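Local atomic coordinates of hydrolase family protein (Deinococcus radiodurans R1, PDB entry 3CNH), a protein that is predicted to be a hydrolase of the haloacid dehalogenase-like superfamily, probably acting as a phosphatase. Residues Gln30-Asp35 with Glu75-Val80; Glu41-Ala46 with Ala58-Gln63; Val139-Pro144 with Leu168-Ala173; Glu160-Asp165 with His180-Val185. One frame throughout, in Å; residues are numbered along the deposited sequence. Where two conformers were deposited one is given.

Contact 1 of 4, residues Gln30-Asp35 with Glu75-Val80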
loop_
_atom_site.group_PDB
_atom_site.type_symbol
_atom_site.label_atom_id
_atom_site.label_comp_id
_atom_site.label_asym_id
_atom_site.label_seq_id
_atom_site.Cartn_x
_atom_site.Cartn_y
_atom_site.Cartn_z
ATOM N N GLN A 30 2.138 -21.924 6.320
ATOM C CA GLN A 30 2.163 -23.346 5.977
ATOM C C GLN A 30 3.603 -23.796 5.676
ATOM O O GLN A 30 4.079 -24.817 6.156
ATOM C CB GLN A 30 1.263 -23.616 4.759
ATOM C CG GLN A 30 1.301 -25.068 4.238
ATOM N N ARG A 31 4.294 -22.968 4.917
ATOM C CA ARG A 31 5.668 -23.278 4.531
ATOM C C ARG A 31 6.588 -23.433 5.725
ATOM O O ARG A 31 7.490 -24.271 5.735
ATOM C CB ARG A 31 6.245 -22.193 3.614
ATOM C CG ARG A 31 7.697 -22.503 3.195
ATOM C CD ARG A 31 8.324 -21.430 2.303
ATOM N NE ARG A 31 7.618 -21.241 1.035
ATOM C CZ ARG A 31 7.814 -21.978 -0.058
ATOM N NH1 ARG A 31 8.671 -22.991 -0.055
ATOM N NH2 ARG A 31 7.127 -21.715 -1.161
ATOM N N PHE A 32 6.334 -22.621 6.737
ATOM C CA PHE A 32 7.185 -22.583 7.942
ATOM C C PHE A 32 6.686 -23.456 9.055
ATOM O O PHE A 32 7.298 -23.552 10.126
ATOM C CB PHE A 32 7.405 -21.161 8.415
ATOM C CG PHE A 32 8.411 -20.410 7.589
ATOM C CD1 PHE A 32 9.767 -20.562 7.842
ATOM C CD2 PHE A 32 8.022 -19.561 6.569
ATOM C CE1 PHE A 32 10.724 -19.879 7.089
ATOM C CE2 PHE A 32 8.979 -18.876 5.836
ATOM C CZ PHE A 32 10.329 -19.033 6.100
ATOM N N GLY A 33 5.580 -24.117 8.778
ATOM C CA GLY A 33 5.010 -25.089 9.720
ATOM C C GLY A 33 4.423 -24.470 10.967
ATOM O O GLY A 33 4.446 -25.057 12.058
ATOM N N LEU A 34 3.875 -23.281 10.787
ATOM C CA LEU A 34 3.272 -22.556 11.922
ATOM C C LEU A 34 1.838 -22.998 12.233
ATOM O O LEU A 34 1.064 -23.328 11.340
ATOM C CB LEU A 34 3.273 -21.055 11.644
ATOM C CG LEU A 34 4.643 -20.430 11.311
ATOM C CD1 LEU A 34 4.464 -18.942 11.033
ATOM C CD2 LEU A 34 5.653 -20.688 12.403
ATOM N N ASP A 35 1.499 -22.973 13.515
ATOM C CA ASP A 35 0.103 -23.208 13.946
ATOM C C ASP A 35 -0.666 -22.022 13.404
ATOM O O ASP A 35 -0.452 -20.879 13.824
ATOM C CB ASP A 35 -0.008 -23.277 15.469
ATOM C CG ASP A 35 -1.427 -23.472 15.938
ATOM O OD1 ASP A 35 -2.265 -22.584 15.714
ATOM O OD2 ASP A 35 -1.689 -24.523 16.565
ATOM N N GLU A 75 15.462 -13.787 9.660
ATOM C CA GLU A 75 15.938 -13.356 8.328
ATOM C C GLU A 75 15.320 -14.235 7.256
ATOM O O GLU A 75 14.878 -13.750 6.194
ATOM C CB GLU A 75 17.465 -13.378 8.251
ATOM C CG GLU A 75 18.132 -12.297 9.128
ATOM C CD GLU A 75 18.068 -12.549 10.652
ATOM O OE1 GLU A 75 17.965 -13.712 11.141
ATOM O OE2 GLU A 75 18.134 -11.538 11.387
ATOM N N ASP A 76 15.261 -15.518 7.554
ATOM C CA ASP A 76 14.662 -16.507 6.642
ATOM C C ASP A 76 13.212 -16.089 6.406
ATOM O O ASP A 76 12.701 -16.039 5.280
ATOM C CB ASP A 76 14.635 -17.925 7.238
ATOM C CG ASP A 76 16.015 -18.562 7.360
ATOM O OD1 ASP A 76 16.916 -18.170 6.589
ATOM O OD2 ASP A 76 16.183 -19.478 8.200
ATOM N N PHE A 77 12.556 -15.733 7.505
ATOM C CA PHE A 77 11.108 -15.456 7.445
ATOM C C PHE A 77 10.847 -14.184 6.675
ATOM O O PHE A 77 9.944 -14.086 5.849
ATOM C CB PHE A 77 10.492 -15.386 8.865
ATOM C CG PHE A 77 8.997 -15.481 8.872
ATOM C CD1 PHE A 77 8.214 -14.345 8.843
ATOM C CD2 PHE A 77 8.357 -16.709 8.861
ATOM C CE1 PHE A 77 6.835 -14.431 8.833
ATOM C CE2 PHE A 77 6.951 -16.776 8.862
ATOM C CZ PHE A 77 6.220 -15.655 8.827
ATOM N N ARG A 78 11.664 -13.198 6.971
ATOM C CA ARG A 78 11.533 -11.899 6.337
ATOM C C ARG A 78 11.718 -12.012 4.814
ATOM O O ARG A 78 11.008 -11.358 4.030
ATOM C CB ARG A 78 12.512 -10.941 7.007
ATOM C CG ARG A 78 12.221 -9.492 6.779
ATOM C CD ARG A 78 13.102 -8.945 5.785
ATOM N NE ARG A 78 14.457 -8.964 6.301
ATOM C CZ ARG A 78 15.082 -7.874 6.710
ATOM N NH1 ARG A 78 16.321 -7.957 7.176
ATOM N NH2 ARG A 78 14.465 -6.703 6.641
ATOM N N ALA A 79 12.630 -12.875 4.407
ATOM C CA ALA A 79 12.906 -13.075 2.976
ATOM C C ALA A 79 11.667 -13.563 2.254
ATOM O O ALA A 79 11.318 -13.079 1.171
ATOM C CB ALA A 79 14.055 -14.070 2.751
ATOM N N VAL A 80 11.005 -14.531 2.869
ATOM C CA VAL A 80 9.807 -15.134 2.266
ATOM C C VAL A 80 8.640 -14.124 2.286
ATOM O O VAL A 80 7.828 -14.052 1.348
ATOM C CB VAL A 80 9.455 -16.500 2.913
ATOM C CG1 VAL A 80 8.163 -17.047 2.313
ATOM C CG2 VAL A 80 10.616 -17.507 2.704
#
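F32, near the C-terminal end of helix 22-32, and F77, on helix 74-83, form an aromatic pair. The two rings meet obliquely, their planes at 49° and their centroids 5.0 Å apart, so the pair is neither a stack nor a T-shaped contact. CD2 of F77 lies over one face of the F32 ring, offset toward the rim, with F32 CD2 to F77 CD2 at 3.7 Å. F77 reaches this place with CG anti to its backbone N (chi1 -164°), a torsion that swings the ring across to the other helix.

Aliphatic side chains touch both rings. V80 meets the rim of the F32 ring: its CB lies in the ring plane, and CG2 is 3.7 Å from F32 CZ. The L34 and F77 side chains come from opposite directions, with L34 CD1 3.9 Å from F77 CE2. R31 adds a looser contact through its aliphatic part, with CD 4.4 Å from V80 CG1.

Polar groups serve the backbone here instead of joining the two segments. G33, with positive phi, ends its helix in a Schellman motif, and L34, the next residue, touches F77. D35 then caps the next helix through OD1, bonded to D38 N, while D76 OD2 is held by T73 N.

The contact lies in the helical part of the chain, away from the parallel sheet. V28 of helix 22-32 also touches F77 and V80, F72 meets the F32 ring, and L61 of helix 57-64 packs against F77.

Contact 2 of 4, residues Glu41-Ala46 with Ala58-Gln63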
loop_
_atom_site.group_PDB
_atom_site.type_symbol
_atom_site.label_atom_id
_atom_site.label_comp_id
_atom_site.label_asym_id
_atom_site.label_seq_id
_atom_site.Cartn_x
_atom_site.Cartn_y
_atom_site.Cartn_z
ATOM N N GLU A 41 -4.074 -15.100 15.088
ATOM C CA GLU A 41 -4.540 -14.323 16.250
ATOM C C GLU A 41 -3.450 -13.320 16.674
ATOM O O GLU A 41 -3.704 -12.135 16.949
ATOM C CB GLU A 41 -5.027 -15.212 17.385
ATOM C CG GLU A 41 -5.780 -14.392 18.389
ATOM C CD GLU A 41 -6.639 -13.309 17.705
ATOM O OE1 GLU A 41 -6.367 -12.083 17.915
ATOM O OE2 GLU A 41 -7.534 -13.680 16.900
ATOM N N ARG A 42 -2.221 -13.799 16.685
ATOM C CA ARG A 42 -1.082 -12.938 17.066
ATOM C C ARG A 42 -0.842 -11.816 16.074
ATOM O O ARG A 42 -0.564 -10.672 16.427
ATOM C CB ARG A 42 0.175 -13.765 17.317
ATOM C CG ARG A 42 0.062 -14.592 18.576
ATOM C CD ARG A 42 1.199 -15.591 18.739
ATOM N NE ARG A 42 1.175 -16.225 20.045
ATOM C CZ ARG A 42 1.853 -15.756 21.094
ATOM N NH1 ARG A 42 2.593 -14.668 20.942
ATOM N NH2 ARG A 42 1.811 -16.353 22.266
ATOM N N HIS A 43 -0.981 -12.141 14.789
ATOM C CA HIS A 43 -0.842 -11.162 13.740
ATOM C C HIS A 43 -1.916 -10.097 13.900
ATOM O O HIS A 43 -1.641 -8.911 13.779
ATOM C CB HIS A 43 -0.978 -11.819 12.341
ATOM C CG HIS A 43 -1.203 -10.825 11.252
ATOM N ND1 HIS A 43 -0.174 -10.114 10.679
ATOM C CD2 HIS A 43 -2.345 -10.340 10.712
ATOM C CE1 HIS A 43 -0.669 -9.262 9.798
ATOM N NE2 HIS A 43 -1.985 -9.373 9.799
ATOM N N ARG A 44 -3.148 -10.526 14.165
ATOM C CA ARG A 44 -4.292 -9.603 14.295
ATOM C C ARG A 44 -3.992 -8.527 15.331
ATOM O O ARG A 44 -4.267 -7.328 15.143
ATOM C CB ARG A 44 -5.579 -10.353 14.686
ATOM C CG ARG A 44 -6.823 -9.482 14.676
ATOM C CD ARG A 44 -8.088 -10.233 15.122
ATOM N NE ARG A 44 -8.076 -10.598 16.541
ATOM C CZ ARG A 44 -8.467 -9.789 17.523
ATOM N NH1 ARG A 44 -8.895 -8.566 17.245
ATOM N NH2 ARG A 44 -8.436 -10.198 18.782
ATOM N N LEU A 45 -3.410 -8.986 16.415
ATOM C CA LEU A 45 -3.103 -8.091 17.544
ATOM C C LEU A 45 -1.985 -7.116 17.241
ATOM O O LEU A 45 -2.071 -5.942 17.571
ATOM C CB LEU A 45 -2.768 -8.845 18.828
ATOM C CG LEU A 45 -3.884 -8.861 19.871
ATOM C CD1 LEU A 45 -5.099 -9.564 19.364
ATOM C CD2 LEU A 45 -3.384 -9.479 21.180
ATOM N N ALA A 46 -0.936 -7.619 16.609
ATOM C CA ALA A 46 0.301 -6.830 16.408
ATOM C C ALA A 46 0.381 -6.031 15.138
ATOM O O ALA A 46 1.064 -5.005 15.062
ATOM C CB ALA A 46 1.544 -7.737 16.542
ATOM N N ALA A 58 11.069 -6.519 13.833
ATOM C CA ALA A 58 11.682 -7.493 14.750
ATOM C C ALA A 58 10.708 -7.793 15.876
ATOM O O ALA A 58 10.538 -8.945 16.324
ATOM C CB ALA A 58 12.977 -6.957 15.321
ATOM N N GLU A 59 10.135 -6.716 16.385
ATOM C CA GLU A 59 9.167 -6.791 17.472
ATOM C C GLU A 59 7.939 -7.604 17.064
ATOM O O GLU A 59 7.474 -8.500 17.804
ATOM C CB GLU A 59 8.761 -5.410 17.972
ATOM C CG GLU A 59 9.819 -4.718 18.833
ATOM C CD GLU A 59 9.467 -3.264 19.179
ATOM O OE1 GLU A 59 8.823 -2.575 18.379
ATOM O OE2 GLU A 59 9.894 -2.783 20.243
ATOM N N TYR A 60 7.427 -7.283 15.895
ATOM C CA TYR A 60 6.274 -8.005 15.341
ATOM C C TYR A 60 6.608 -9.483 15.224
ATOM O O TYR A 60 5.870 -10.350 15.694
ATOM C CB TYR A 60 5.853 -7.374 14.007
ATOM C CG TYR A 60 4.901 -8.200 13.151
ATOM C CD1 TYR A 60 5.397 -9.150 12.290
ATOM C CD2 TYR A 60 3.523 -7.994 13.177
ATOM C CE1 TYR A 60 4.559 -9.916 11.497
ATOM C CE2 TYR A 60 2.668 -8.759 12.385
ATOM C CZ TYR A 60 3.202 -9.715 11.539
ATOM O OH TYR A 60 2.379 -10.490 10.746
ATOM N N LEU A 61 7.761 -9.780 14.632
ATOM C CA LEU A 61 8.147 -11.204 14.429
ATOM C C LEU A 61 8.331 -11.951 15.742
ATOM O O LEU A 61 8.014 -13.155 15.867
ATOM C CB LEU A 61 9.384 -11.334 13.515
ATOM C CG LEU A 61 9.120 -10.979 12.061
ATOM C CD1 LEU A 61 10.451 -11.139 11.291
ATOM C CD2 LEU A 61 8.006 -11.815 11.433
ATOM N N GLU A 62 8.798 -11.234 16.757
ATOM C CA GLU A 62 9.008 -11.798 18.090
ATOM C C GLU A 62 7.681 -12.284 18.657
ATOM O O GLU A 62 7.584 -13.338 19.284
ATOM C CB GLU A 62 9.615 -10.747 19.041
ATOM C CG GLU A 62 9.648 -11.170 20.517
ATOM C CD GLU A 62 10.475 -12.400 20.749
ATOM O OE1 GLU A 62 11.243 -12.806 19.845
ATOM O OE2 GLU A 62 10.355 -12.959 21.856
ATOM N N GLN A 63 6.648 -11.496 18.416
ATOM C CA GLN A 63 5.328 -11.842 18.966
ATOM C C GLN A 63 4.536 -12.810 18.116
ATOM O O GLN A 63 3.792 -13.655 18.629
ATOM C CB GLN A 63 4.466 -10.605 19.171
ATOM C CG GLN A 63 5.056 -9.592 20.141
ATOM C CD GLN A 63 4.064 -8.526 20.537
ATOM O OE1 GLN A 63 2.899 -8.556 20.122
ATOM N NE2 GLN A 63 4.515 -7.581 21.360
#
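H43 and Y60 both carry CG anti to the backbone N (chi1 near 165° in both), and these torsions send their rings toward each other from two roughly antiparallel helices. The result is a hydrogen bond of 2.6 Å between H43 ND1 and Y60 OH, in which either atom could be the donor. Each partner lies in the plane of the other's ring, while the rings themselves stand almost perpendicular, at 87°, meeting rim to rim. W20 NE1 also bonds Y60 OH, so two ring nitrogens grip this hydroxyl, which is likely to restrict the turning of the ring.

R42 keeps an extended chain from CG to NE and reaches across to the backbone of helix 57-64 near its C-terminal end. NH1 donates to Q63 O over 2.8 Å, in the carbonyl plane, and R42 CD lies 3.2 Å from the same oxygen. NE forms a salt bridge with D38, and the guanidinium makes a cation-pi contact with Y67. A leucine here would probably leave Q63 O without this donor and D38 without its charged mate. A46 CB packs on Y60 CD2 at 3.9 Å and touches Q63 OE1 at the same distance.

The axes of 41-46 and 58-63 run at 148° to each other and approach to 9.8 Å; they lie on helices 36-51 and 57-64. On helix 57-64, L61 turns to helix 74-83, where it packs on M81.

Contact 3 of 4, residues Val139-Pro144 with Leu168-Ala173. With PO4 (phosphate ion), chain D.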
loop_
_atom_site.group_PDB
_atom_site.type_symbol
_atom_site.label_atom_id
_atom_site.label_comp_id
_atom_site.label_asym_id
_atom_site.label_seq_id
_atom_site.Cartn_x
_atom_site.Cartn_y
_atom_site.Cartn_z
ATOM N N VAL A 139 -0.543 7.293 10.677
ATOM C CA VAL A 139 -2.001 7.189 10.411
ATOM C C VAL A 139 -2.143 6.296 9.190
ATOM O O VAL A 139 -1.193 6.118 8.439
ATOM C CB VAL A 139 -2.749 8.555 10.217
ATOM C CG1 VAL A 139 -2.958 9.246 11.582
ATOM C CG2 VAL A 139 -1.964 9.417 9.282
HETATM N N MSE A 140 -3.323 5.719 9.019
HETATM C CA MSE A 140 -3.575 4.755 7.944
HETATM C C MSE A 140 -4.925 4.995 7.272
HETATM O O MSE A 140 -5.862 5.497 7.876
HETATM C CB MSE A 140 -3.541 3.312 8.497
HETATM C CG MSE A 140 -4.720 3.051 9.338
HETATM SE SE MSE A 140 -4.806 1.163 9.924
HETATM C CE MSE A 140 -3.507 1.281 10.980
ATOM N N LYS A 141 -4.997 4.678 5.991
ATOM C CA LYS A 141 -6.281 4.625 5.329
ATOM C C LYS A 141 -7.078 3.603 6.131
ATOM O O LYS A 141 -6.509 2.611 6.595
ATOM C CB LYS A 141 -6.122 4.148 3.881
ATOM C CG LYS A 141 -5.358 5.072 3.001
ATOM C CD LYS A 141 -5.290 4.543 1.549
ATOM C CE LYS A 141 -4.554 3.274 1.460
ATOM N NZ LYS A 141 -4.246 2.824 0.080
ATOM N N PRO A 142 -8.397 3.753 6.212
ATOM C CA PRO A 142 -9.269 4.717 5.551
ATOM C C PRO A 142 -9.566 5.961 6.390
ATOM O O PRO A 142 -10.570 6.636 6.191
ATOM C CB PRO A 142 -10.565 3.907 5.391
ATOM C CG PRO A 142 -10.625 3.137 6.638
ATOM C CD PRO A 142 -9.182 2.732 6.926
ATOM N N ASN A 143 -8.710 6.220 7.360
ATOM C CA ASN A 143 -8.870 7.414 8.224
ATOM C C ASN A 143 -8.938 8.684 7.385
ATOM O O ASN A 143 -8.049 8.939 6.564
ATOM C CB ASN A 143 -7.716 7.516 9.210
ATOM C CG ASN A 143 -7.932 8.568 10.287
ATOM O OD1 ASN A 143 -8.779 9.465 10.164
ATOM N ND2 ASN A 143 -7.128 8.487 11.344
ATOM N N PRO A 144 -10.015 9.464 7.525
ATOM C CA PRO A 144 -10.048 10.702 6.747
ATOM C C PRO A 144 -8.772 11.539 6.931
ATOM O O PRO A 144 -8.346 12.239 6.019
ATOM C CB PRO A 144 -11.266 11.433 7.319
ATOM C CG PRO A 144 -12.154 10.305 7.827
ATOM C CD PRO A 144 -11.228 9.260 8.331
ATOM N N LEU A 168 -13.384 -0.011 -2.223
ATOM C CA LEU A 168 -14.465 0.966 -2.253
ATOM C C LEU A 168 -14.463 1.830 -0.988
ATOM O O LEU A 168 -14.670 3.023 -1.068
ATOM C CB LEU A 168 -15.815 0.307 -2.411
ATOM C CG LEU A 168 -17.013 1.250 -2.457
ATOM C CD1 LEU A 168 -16.986 2.194 -3.667
ATOM C CD2 LEU A 168 -18.267 0.372 -2.426
ATOM N N GLN A 169 -14.255 1.210 0.166
ATOM C CA GLN A 169 -14.254 1.996 1.415
ATOM C C GLN A 169 -13.228 3.125 1.368
ATOM O O GLN A 169 -13.472 4.249 1.864
ATOM C CB GLN A 169 -14.011 1.090 2.624
ATOM C CG GLN A 169 -14.084 1.775 3.992
ATOM C CD GLN A 169 -13.914 0.753 5.129
ATOM O OE1 GLN A 169 -13.802 -0.451 4.854
ATOM N NE2 GLN A 169 -13.870 1.215 6.388
ATOM N N ASN A 170 -12.085 2.845 0.746
ATOM C CA ASN A 170 -10.997 3.847 0.621
ATOM C C ASN A 170 -11.359 4.925 -0.402
ATOM O O ASN A 170 -11.073 6.112 -0.217
ATOM C CB ASN A 170 -9.650 3.217 0.324
ATOM C CG ASN A 170 -9.022 2.609 1.552
ATOM O OD1 ASN A 170 -9.198 3.135 2.636
ATOM N ND2 ASN A 170 -8.235 1.576 1.383
ATOM N N VAL A 171 -12.000 4.505 -1.487
ATOM C CA VAL A 171 -12.458 5.438 -2.510
ATOM C C VAL A 171 -13.480 6.409 -1.927
ATOM O O VAL A 171 -13.430 7.654 -2.115
ATOM C CB VAL A 171 -13.032 4.676 -3.753
ATOM C CG1 VAL A 171 -13.780 5.618 -4.693
ATOM C CG2 VAL A 171 -11.884 3.913 -4.435
ATOM N N GLN A 172 -14.394 5.833 -1.168
ATOM C CA GLN A 172 -15.446 6.626 -0.544
ATOM C C GLN A 172 -14.888 7.609 0.484
ATOM O O GLN A 172 -15.339 8.739 0.589
ATOM C CB GLN A 172 -16.560 5.742 0.026
ATOM C CG GLN A 172 -17.340 4.979 -1.036
ATOM C CD GLN A 172 -18.305 3.987 -0.466
ATOM O OE1 GLN A 172 -18.035 3.385 0.566
ATOM N NE2 GLN A 172 -19.433 3.790 -1.140
ATOM N N ALA A 173 -13.910 7.173 1.271
ATOM C CA ALA A 173 -13.298 8.038 2.299
ATOM C C ALA A 173 -12.580 9.219 1.664
ATOM O O ALA A 173 -12.659 10.339 2.132
ATOM C CB ALA A 173 -12.328 7.228 3.216
HETATM P P PO4 D . -1.932 -0.595 0.433
HETATM O O1 PO4 D . -2.498 0.587 1.076
HETATM O O2 PO4 D . -3.021 -1.313 -0.373
HETATM O O3 PO4 D . -0.627 -0.385 -0.351
HETATM O O4 PO4 D . -1.569 -1.675 1.452
#
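K141 NZ is gripped by several oxygens: it makes salt bridges with D10 and D165, a hydrogen bond to L107 O, and donates to O1 of the bound phosphate ion at 3.0 Å. The phosphate, probably from the crystallisation liquor, is also held by the backbone N atoms of G12 and N109. Lower on the same side chain, K141 CB rests 3.5 Å from N170 OD1, the two side chains crossing at about a right angle. The lysine chain bends at chi3 (-64°), and its CE passes 4.1 Å from N170 ND2 on the way to the anion. A methionine in its place would probably leave D10 and D165 without this positive partner and the phosphate without this donor.

N170 gives a weak hydrogen bond from ND2 to D165, so D165 has N170 on OD1 and K141 on OD2; N170 is thus a second-shell neighbour of the lysine. Its OD1 sits 3.2 Å from P142 CB. A cis peptide bond precedes P142, turning the proline ring onto helix 168-176, where CG meets Q169 NE2 at 3.8 Å. Farther along the helix, A173 CB lies 3.5 Å from P142 O and 4.3 Å from P142 CB.

The sodium ion, whose site comprises D10, G12 and D166, is about 5 Å from the K141 side chain. A lysine beside acidic residues, a metal and a phosphate is characteristic of the haloacid dehalogenase-like active site, where this lysine typically belongs to motif III.

Contact 4 of 4, residues Glu160-Asp165 with His180-Val185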
loop_
_atom_site.group_PDB
_atom_site.type_symbol
_atom_site.label_atom_id
_atom_site.label_comp_id
_atom_site.label_asym_id
_atom_site.label_seq_id
_atom_site.Cartn_x
_atom_site.Cartn_y
_atom_site.Cartn_z
ATOM N N GLU A 160 -8.440 18.995 -6.783
ATOM C CA GLU A 160 -7.328 18.959 -7.741
ATOM C C GLU A 160 -6.587 17.641 -7.661
ATOM O O GLU A 160 -5.525 17.464 -8.260
ATOM C CB GLU A 160 -6.308 20.053 -7.413
ATOM C CG GLU A 160 -6.796 21.465 -7.638
ATOM C CD GLU A 160 -5.775 22.508 -7.191
ATOM O OE1 GLU A 160 -4.985 22.302 -6.209
ATOM O OE2 GLU A 160 -5.775 23.554 -7.849
ATOM N N ALA A 161 -7.135 16.751 -6.857
ATOM C CA ALA A 161 -6.496 15.452 -6.627
ATOM C C ALA A 161 -7.395 14.278 -6.942
ATOM O O ALA A 161 -8.616 14.345 -6.822
ATOM C CB ALA A 161 -6.061 15.337 -5.149
ATOM N N VAL A 162 -6.745 13.194 -7.351
ATOM C CA VAL A 162 -7.436 11.918 -7.561
ATOM C C VAL A 162 -6.722 10.810 -6.807
ATOM O O VAL A 162 -5.519 10.664 -6.928
ATOM C CB VAL A 162 -7.489 11.493 -9.043
ATOM C CG1 VAL A 162 -8.366 10.246 -9.215
ATOM C CG2 VAL A 162 -8.020 12.630 -9.930
HETATM N N MSE A 163 -7.501 10.068 -6.028
HETATM C CA MSE A 163 -7.079 8.860 -5.314
HETATM C C MSE A 163 -7.466 7.614 -6.108
HETATM O O MSE A 163 -8.600 7.483 -6.596
HETATM C CB MSE A 163 -7.774 8.765 -3.949
HETATM C CG MSE A 163 -7.491 7.505 -3.158
HETATM SE SE MSE A 163 -5.677 7.611 -2.450
HETATM C CE MSE A 163 -5.402 5.659 -2.076
ATOM N N VAL A 164 -6.493 6.707 -6.240
ATOM C CA VAL A 164 -6.682 5.426 -6.902
ATOM C C VAL A 164 -6.464 4.310 -5.873
ATOM O O VAL A 164 -5.368 4.175 -5.315
ATOM C CB VAL A 164 -5.694 5.226 -8.064
ATOM C CG1 VAL A 164 -5.889 3.850 -8.692
ATOM C CG2 VAL A 164 -5.816 6.385 -9.147
ATOM N N ASP A 165 -7.502 3.526 -5.637
ATOM C CA ASP A 165 -7.449 2.442 -4.605
ATOM C C ASP A 165 -8.294 1.293 -5.078
ATOM O O ASP A 165 -9.235 1.490 -5.816
ATOM C CB ASP A 165 -7.951 2.962 -3.263
ATOM C CG ASP A 165 -7.488 2.116 -2.068
ATOM O OD1 ASP A 165 -8.047 0.996 -1.837
ATOM O OD2 ASP A 165 -6.620 2.631 -1.328
ATOM N N HIS A 180 -11.260 13.637 -5.768
ATOM C CA HIS A 180 -11.763 12.705 -6.751
ATOM C C HIS A 180 -11.160 11.358 -6.408
ATOM O O HIS A 180 -10.140 11.259 -5.740
ATOM C CB HIS A 180 -11.342 13.090 -8.145
ATOM C CG HIS A 180 -11.918 14.390 -8.582
ATOM N ND1 HIS A 180 -13.239 14.521 -8.952
ATOM C CD2 HIS A 180 -11.362 15.622 -8.704
ATOM C CE1 HIS A 180 -13.473 15.781 -9.284
ATOM N NE2 HIS A 180 -12.356 16.471 -9.131
ATOM N N ALA A 181 -11.826 10.301 -6.848
ATOM C CA ALA A 181 -11.316 8.953 -6.606
ATOM C C ALA A 181 -11.877 7.997 -7.637
ATOM O O ALA A 181 -12.970 8.192 -8.168
ATOM C CB ALA A 181 -11.662 8.473 -5.178
ATOM N N VAL A 182 -11.045 7.041 -7.984
ATOM C CA VAL A 182 -11.419 5.936 -8.865
ATOM C C VAL A 182 -11.024 4.611 -8.254
ATOM O O VAL A 182 -9.900 4.467 -7.790
ATOM C CB VAL A 182 -10.692 6.012 -10.215
ATOM C CG1 VAL A 182 -11.139 4.850 -11.100
ATOM C CG2 VAL A 182 -11.004 7.368 -10.911
ATOM N N GLN A 183 -11.957 3.672 -8.237
ATOM C CA GLN A 183 -11.677 2.319 -7.779
ATOM C C GLN A 183 -10.973 1.533 -8.874
ATOM O O GLN A 183 -11.484 1.387 -9.963
ATOM C CB GLN A 183 -12.938 1.576 -7.388
ATOM C CG GLN A 183 -12.639 0.294 -6.638
ATOM C CD GLN A 183 -13.884 -0.423 -6.170
ATOM O OE1 GLN A 183 -14.998 0.064 -6.371
ATOM N NE2 GLN A 183 -13.712 -1.578 -5.517
ATOM N N CYS A 184 -9.787 1.043 -8.580
ATOM C CA CYS A 184 -8.998 0.294 -9.562
ATOM C C CYS A 184 -9.469 -1.149 -9.654
ATOM O O CYS A 184 -9.418 -1.894 -8.650
ATOM C CB CYS A 184 -7.516 0.311 -9.194
ATOM S SG CYS A 184 -6.483 -0.613 -10.384
ATOM N N VAL A 185 -10.043 -1.475 -10.801
ATOM C CA VAL A 185 -10.496 -2.831 -11.124
ATOM C C VAL A 185 -9.501 -3.451 -12.100
ATOM O O VAL A 185 -9.009 -4.556 -11.902
ATOM C CB VAL A 185 -11.887 -2.828 -11.732
ATOM C CG1 VAL A 185 -12.265 -4.222 -12.222
ATOM C CG2 VAL A 185 -12.882 -2.355 -10.656
#
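Two adjacent parallel strands, 161-165 and 180-183, belong to a beta-alpha-beta crossover at one edge of the Rossmann-like sheet of the haloacid dehalogenase fold, with helix 168-176 as the connection. The strand axes run at 21° to each other and approach to 4.3 Å. Backbone bonds alternate between the strands: H180 N to A161 O, M163 N to H180 O at 2.9 Å, and V182 N to M163 O at 2.8 Å, the last with the donor nearly along the C=O axis. The next, D165 N to V182 O, is weak at 3.4 Å. C184 N then bonds D165 O, carrying the pairing one residue past the second strand.

Side chains of paired residues lie on the same face. V162, V164, H180 and V182 share one, where V182 and V164 pack on L190 of helix 187-196. M163, D165, A181 and Q183 are on the other, toward helix 168-176, whose V171 touches A181 and Q183. M163 CB stands 4.1 Å from A181 CB; beyond it the chain bends at chi2 (74°) and leads away from the neighbouring strand, toward A174. D165, next to the sodium-binding D166, accepts a bond from R167 N on OD1, at the end of its strand beside the metal and phosphate pocket. V162 and H180 meet through CG2 and CB at 3.8 Å.

C184, just past the second strand, turns its CB to V164 CG1, 3.9 Å away.

Overall arrangement
Along the chain, contact 2 is nested inside the loop closed by contact 1, and contacts 3 and 4 follow with their segments alternating. Contacts 1 and 2, with centres 14 Å apart, belong to one helical group and meet at F77 and L61. Contacts 3 and 4 are 11 Å apart between centres: contact 4 pairs the two strands of the crossover, contact 3 sets the 139-144 loop against its helix, and they meet at K141 and D165 beside the sodium and phosphate. The two groups do not touch: nearest atoms of contacts 2 and 3 are about 9 Å apart, and the centres of contacts 1 and 4 about 35 Å. This division is consistent with a helical cap accompanying the sheet-based core of a haloacid dehalogenase-like protein.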